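Side-chain contacts in F-actin-capping protein subunit alpha (Dictyostelium discoideum, PDB 4AKR), which caps the fast-growing barbed ends of actin filaments independently of calcium, blocking subunit exchange there without severing the filaments: residues E112-A117 and C173-G178; D81-Q86 and A117-A122. All coordinates share one frame; numbering follows the deposited sequence.

In the fold
Contacts 1 and 2 both use helix 112-129 and share Ala117. Their centres lie about 12 Å apart. In contact 1 the start of the helix meets the end of strand 163-175 and the loop after it, in the large antiparallel sheet. In contact 2 the next turn meets the hairpin loop between strands 78-81 and 86-91, in a smaller antiparallel sheet. The helix therefore lies between parts of two sheets. The contacts also touch directly. Arg115 CZ lies 3.4 Å from Pro82 CB, and Phe175 CE1 lies 3.8 Å from Phe118 CZ. Arg115 joins them by charge too, with salt bridges to Glu112 and Asp119. The other subunit touches neither contact.

Contact 1: residues E112-A117 and C173-G178; sequences EQYRAA and CTFKPG
Tyr114, in the first turns of helix 112-129, faces Phe175 of strand 163-175 and Pro177 in the loop that follows. The nearest CA atoms across the contact are those of Tyr114 and Pro177, 8.6 Å apart, so side chains bridge the space. Tyr114 and Phe175 form an offset edge-to-face pair. The edge of Phe175 points at one face of the tyrosine ring, with the planes at 63° and the centroids 5.4 Å apart. Phe175 CE2 reaches Tyr114 CD1 at 3.6 Å, and Phe175 CZ lies beside the same atom. Phe175 CG sits between its backbone N and carbonyl carbon (chi1 58°), which sends the ring toward the helix. Ile146, Ile148 and Val182 of the flanking strands pack round this buried ring. Pro177 comes obliquely to the tyrosine farther out. Its CB is 3.7 Å from Tyr114 CE2 and 3.6 Å from Tyr114 OH. Gly178 follows with a positive phi, where a side chain would jam against the preceding carbonyl O.

On another side of the helix, Arg115 grips Glu112 side-on, one turn back. Arg115 NE meets Glu112 OE1 at 3.0 Å, and Arg115 NH2 meets Glu112 OE2 at 3.1 Å. Both oxygens are met on their syn side and lie close to the guanidinium plane, which should fix the rotation of that group. Arg115 NH1 also bonds to Val137 O. Tyr114 and Ala117 further touch Ala217, at the start of helix 217-248. The arrangement is helix-on-sheet packing, with an aromatic pair joining helix 112-129 to the antiparallel sheet of the capping protein alpha subunit.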
loop_
_atom_site.group_PDB
_atom_site.type_symbol
_atom_site.label_atom_id
_atom_site.label_comp_id
_atom_site.label_asym_id
_atom_site.label_seq_id
_atom_site.Cartn_x
_atom_site.Cartn_y
_atom_site.Cartn_z
ATOM N N GLU A 112 5.195 -1.459 40.826
ATOM C CA GLU A 112 5.120 -2.778 40.201
ATOM C C GLU A 112 3.788 -3.484 40.403
ATOM O O GLU A 112 3.387 -4.286 39.563
ATOM C CB GLU A 112 6.275 -3.646 40.721
ATOM C CG GLU A 112 6.268 -5.118 40.299
ATOM C CD GLU A 112 6.295 -5.331 38.793
ATOM O OE1 GLU A 112 6.659 -4.392 38.053
ATOM O OE2 GLU A 112 5.959 -6.452 38.357
ATOM N N GLN A 113 3.095 -3.194 41.503
ATOM C CA GLN A 113 1.811 -3.844 41.750
ATOM C C GLN A 113 0.775 -3.379 40.741
ATOM O O GLN A 113 -0.160 -4.107 40.415
ATOM C CB GLN A 113 1.314 -3.582 43.180
ATOM C CG GLN A 113 2.183 -4.239 44.253
ATOM C CD GLN A 113 1.510 -4.321 45.617
ATOM O OE1 GLN A 113 2.113 -4.782 46.586
ATOM N NE2 GLN A 113 0.253 -3.887 45.696
ATOM N N TYR A 114 0.941 -2.157 40.248
ATOM C CA TYR A 114 0.025 -1.627 39.245
ATOM C C TYR A 114 0.387 -2.232 37.901
ATOM O O TYR A 114 -0.480 -2.685 37.166
ATOM C CB TYR A 114 0.103 -0.088 39.196
ATOM C CG TYR A 114 -0.697 0.559 40.304
ATOM C CD1 TYR A 114 -2.092 0.534 40.281
ATOM C CD2 TYR A 114 -0.068 1.117 41.418
ATOM C CE1 TYR A 114 -2.848 1.043 41.345
ATOM C CE2 TYR A 114 -0.810 1.629 42.487
ATOM C CZ TYR A 114 -2.199 1.586 42.443
ATOM O OH TYR A 114 -2.938 2.070 43.501
ATOM N N ARG A 115 1.675 -2.258 37.587
ATOM C CA ARG A 115 2.100 -2.821 36.323
ATOM C C ARG A 115 1.658 -4.287 36.264
ATOM O O ARG A 115 1.107 -4.733 35.258
ATOM C CB ARG A 115 3.619 -2.723 36.181
ATOM C CG ARG A 115 4.121 -2.913 34.750
ATOM C CD ARG A 115 5.533 -3.469 34.735
ATOM N NE ARG A 115 5.552 -4.798 35.334
ATOM C CZ ARG A 115 5.089 -5.894 34.742
ATOM N NH1 ARG A 115 4.580 -5.840 33.519
ATOM N NH2 ARG A 115 5.086 -7.035 35.401
ATOM N N ALA A 116 1.880 -5.026 37.355
ATOM C CA ALA A 116 1.523 -6.448 37.426
ATOM C C ALA A 116 0.021 -6.674 37.295
ATOM O O ALA A 116 -0.414 -7.601 36.622
ATOM C CB ALA A 116 2.037 -7.065 38.737
ATOM N N ALA A 117 -0.772 -5.835 37.949
ATOM C CA ALA A 117 -2.219 -5.958 37.847
ATOM C C ALA A 117 -2.649 -5.675 36.403
ATOM O O ALA A 117 -3.559 -6.321 35.892
ATOM C CB ALA A 117 -2.897 -4.997 38.801
ATOM N N CYS A 173 -1.779 4.405 29.640
ATOM C CA CYS A 173 -2.704 4.696 30.727
ATOM C C CYS A 173 -2.056 5.452 31.881
ATOM O O CYS A 173 -1.133 4.947 32.531
ATOM C CB CYS A 173 -3.300 3.389 31.244
ATOM S SG CYS A 173 -3.745 2.243 29.920
ATOM N N THR A 174 -2.565 6.654 32.145
ATOM C CA THR A 174 -2.035 7.504 33.206
ATOM C C THR A 174 -3.051 7.717 34.325
ATOM O O THR A 174 -4.248 7.889 34.075
ATOM C CB THR A 174 -1.600 8.868 32.641
ATOM O OG1 THR A 174 -0.632 8.671 31.601
ATOM C CG2 THR A 174 -0.966 9.707 33.729
ATOM N N PHE A 175 -2.574 7.710 35.565
ATOM C CA PHE A 175 -3.474 7.874 36.704
ATOM C C PHE A 175 -2.793 8.142 38.040
ATOM O O PHE A 175 -1.624 7.823 38.242
ATOM C CB PHE A 175 -4.338 6.623 36.839
ATOM C CG PHE A 175 -3.543 5.354 37.019
ATOM C CD1 PHE A 175 -3.018 4.684 35.915
ATOM C CD2 PHE A 175 -3.308 4.835 38.291
ATOM C CE1 PHE A 175 -2.269 3.507 36.074
ATOM C CE2 PHE A 175 -2.560 3.656 38.464
ATOM C CZ PHE A 175 -2.042 2.994 37.352
ATOM N N LYS A 176 -3.552 8.753 38.943
ATOM C CA LYS A 176 -3.089 9.036 40.298
ATOM C C LYS A 176 -3.505 7.765 41.038
ATOM O O LYS A 176 -4.670 7.374 41.000
ATOM C CB LYS A 176 -3.833 10.250 40.867
ATOM C CG LYS A 176 -3.431 10.657 42.282
ATOM C CD LYS A 176 -4.204 11.904 42.726
ATOM C CE LYS A 176 -3.699 12.468 44.050
ATOM N NZ LYS A 176 -4.369 13.766 44.374
ATOM N N PRO A 177 -2.556 7.086 41.694
ATOM C CA PRO A 177 -2.928 5.860 42.402
ATOM C C PRO A 177 -3.903 6.003 43.565
ATOM O O PRO A 177 -3.688 6.806 44.465
ATOM C CB PRO A 177 -1.576 5.282 42.832
ATOM C CG PRO A 177 -0.682 6.483 42.900
ATOM C CD PRO A 177 -1.096 7.279 41.700
ATOM N N GLY A 178 -4.981 5.218 43.520
ATOM C CA GLY A 178 -5.973 5.216 44.586
ATOM C C GLY A 178 -7.254 6.010 44.413
ATOM O O GLY A 178 -8.255 5.735 45.082
#

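Contact 2: residues D81-Q86 and A117-A122; sequences DPKNKQ and AFDEEA
Lys83 meets Asp119 mainly with its carbon chain, and its ammonium group is only loosely paired with the acid. Lys83 CE lies 3.3 Å from Asp119 OD1, while Lys83 NZ is 4.0 Å from that oxygen, a long salt bridge. Lys83 sits in the loop of a beta hairpin, between strands 78-81 and 86-91. The hairpin closes with a G1 beta bulge: Lys85 and Gln86 both face Asp81, and Lys85 takes the positive phi of the bulge (41°). The backbone bonds Asp81 N to Gln86 O and Gln86 N to Asp81 O pair the strand ends. This loop lies against helix 112-129.

The two side chains cross at about a right angle. Lys83 runs extended from the backbone, with CG opposite N (chi1 -176°), and then bends at chi3 (-65°). The bend carries CE over to the carboxylate. NZ continues toward Thr123 OG1 and Ser135 OG, with a weak hydrogen bond to each.

Asp119 is buried, and its strongest polar partner is Arg115, whose NH1 makes a salt bridge with Asp119 OD2. The two basic residues are likely to favour the charged carboxylate. An alanine in place of Asp119 would probably leave Arg115 NH1 without this acidic mate and open a gap beside the lysine chain. Val137 of strand 134-142 also touches the aspartate. At the base of the lysine, Lys83 CB lies 3.5 Å from Asp119 OD2, the same oxygen that takes the arginine.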
loop_
_atom_site.group_PDB
_atom_site.type_symbol
_atom_site.label_atom_id
_atom_site.label_comp_id
_atom_site.label_asym_id
_atom_site.label_seq_id
_atom_site.Cartn_x
_atom_site.Cartn_y
_atom_site.Cartn_z
ATOM N N ASP A 81 11.784 -6.722 29.595
ATOM C CA ASP A 81 10.636 -7.611 29.525
ATOM C C ASP A 81 10.207 -7.817 30.974
ATOM O O ASP A 81 10.593 -8.791 31.615
ATOM C CB ASP A 81 11.042 -8.935 28.868
ATOM C CG ASP A 81 9.941 -9.969 28.909
ATOM O OD1 ASP A 81 8.756 -9.582 29.003
ATOM O OD2 ASP A 81 10.256 -11.174 28.835
ATOM N N PRO A 82 9.409 -6.879 31.510
ATOM C CA PRO A 82 8.901 -6.888 32.884
ATOM C C PRO A 82 8.205 -8.170 33.307
ATOM O O PRO A 82 8.388 -8.646 34.430
ATOM C CB PRO A 82 7.955 -5.685 32.914
ATOM C CG PRO A 82 8.544 -4.765 31.902
ATOM C CD PRO A 82 8.890 -5.709 30.779
ATOM N N LYS A 83 7.404 -8.725 32.405
ATOM C CA LYS A 83 6.668 -9.937 32.701
ATOM C C LYS A 83 7.576 -11.050 33.207
ATOM O O LYS A 83 7.242 -11.734 34.164
ATOM C CB LYS A 83 5.908 -10.408 31.460
ATOM C CG LYS A 83 5.034 -11.629 31.708
ATOM C CD LYS A 83 4.294 -12.049 30.456
ATOM C CE LYS A 83 3.302 -10.987 30.030
ATOM N NZ LYS A 83 2.653 -11.348 28.727
ATOM N N ASN A 84 8.727 -11.224 32.566
ATOM C CA ASN A 84 9.662 -12.270 32.945
ATOM C C ASN A 84 10.890 -11.714 33.659
ATOM O O ASN A 84 11.925 -12.383 33.744
ATOM C CB ASN A 84 10.083 -13.055 31.704
ATOM C CG ASN A 84 8.899 -13.606 30.938
ATOM O OD1 ASN A 84 8.648 -13.218 29.795
ATOM N ND2 ASN A 84 8.157 -14.508 31.563
ATOM N N LYS A 85 10.764 -10.498 34.182
ATOM C CA LYS A 85 11.851 -9.848 34.903
ATOM C C LYS A 85 13.198 -10.069 34.237
ATOM O O LYS A 85 14.127 -10.592 34.858
ATOM C CB LYS A 85 11.915 -10.362 36.340
ATOM C CG LYS A 85 10.699 -10.012 37.187
ATOM C CD LYS A 85 10.970 -10.283 38.656
ATOM C CE LYS A 85 10.874 -11.752 38.993
ATOM N NZ LYS A 85 9.442 -12.146 39.120
ATOM N N GLN A 86 13.312 -9.674 32.973
ATOM C CA GLN A 86 14.565 -9.853 32.262
ATOM C C GLN A 86 14.889 -8.730 31.289
ATOM O O GLN A 86 14.042 -7.908 30.943
ATOM C CB GLN A 86 14.567 -11.196 31.515
ATOM C CG GLN A 86 13.512 -11.338 30.430
ATOM C CD GLN A 86 13.552 -12.707 29.758
ATOM O OE1 GLN A 86 12.734 -13.015 28.891
ATOM N NE2 GLN A 86 14.506 -13.533 30.159
ATOM N N ALA A 117 -0.772 -5.835 37.949
ATOM C CA ALA A 117 -2.219 -5.958 37.847
ATOM C C ALA A 117 -2.649 -5.675 36.403
ATOM O O ALA A 117 -3.559 -6.321 35.892
ATOM C CB ALA A 117 -2.897 -4.997 38.801
ATOM N N PHE A 118 -2.002 -4.719 35.738
ATOM C CA PHE A 118 -2.347 -4.431 34.343
ATOM C C PHE A 118 -1.875 -5.551 33.424
ATOM O O PHE A 118 -2.550 -5.923 32.461
ATOM C CB PHE A 118 -1.717 -3.115 33.869
ATOM C CG PHE A 118 -2.535 -1.892 34.187
ATOM C CD1 PHE A 118 -2.767 -1.513 35.508
ATOM C CD2 PHE A 118 -3.068 -1.110 33.160
ATOM C CE1 PHE A 118 -3.520 -0.368 35.802
ATOM C CE2 PHE A 118 -3.825 0.040 33.444
ATOM C CZ PHE A 118 -4.048 0.408 34.768
ATOM N N ASP A 119 -0.706 -6.095 33.732
ATOM C CA ASP A 119 -0.147 -7.161 32.916
ATOM C C ASP A 119 -1.078 -8.380 32.856
ATOM O O ASP A 119 -1.235 -8.974 31.794
ATOM C CB ASP A 119 1.241 -7.553 33.443
ATOM C CG ASP A 119 2.124 -8.136 32.363
ATOM O OD1 ASP A 119 1.586 -8.471 31.285
ATOM O OD2 ASP A 119 3.349 -8.258 32.582
ATOM N N GLU A 120 -1.699 -8.747 33.976
ATOM C CA GLU A 120 -2.619 -9.898 33.978
ATOM C C GLU A 120 -3.753 -9.676 32.978
ATOM O O GLU A 120 -4.165 -10.591 32.261
ATOM C CB GLU A 120 -3.257 -10.123 35.359
ATOM C CG GLU A 120 -2.332 -10.598 36.477
ATOM C CD GLU A 120 -3.098 -10.945 37.762
ATOM O OE1 GLU A 120 -4.058 -10.211 38.112
ATOM O OE2 GLU A 120 -2.738 -11.943 38.430
ATOM N N GLU A 121 -4.271 -8.454 32.949
ATOM C CA GLU A 121 -5.370 -8.125 32.057
ATOM C C GLU A 121 -4.950 -8.058 30.585
ATOM O O GLU A 121 -5.671 -8.539 29.707
ATOM C CB GLU A 121 -6.013 -6.803 32.495
ATOM C CG GLU A 121 -6.598 -6.844 33.901
ATOM C CD GLU A 121 -7.608 -7.969 34.072
ATOM O OE1 GLU A 121 -8.570 -8.042 33.268
ATOM O OE2 GLU A 121 -7.444 -8.781 35.011
ATOM N N ALA A 122 -3.788 -7.472 30.314
ATOM C CA ALA A 122 -3.312 -7.377 28.938
ATOM C C ALA A 122 -3.112 -8.776 28.358
ATOM O O ALA A 122 -3.429 -9.034 27.196
ATOM C CB ALA A 122 -2.007 -6.593 28.884
#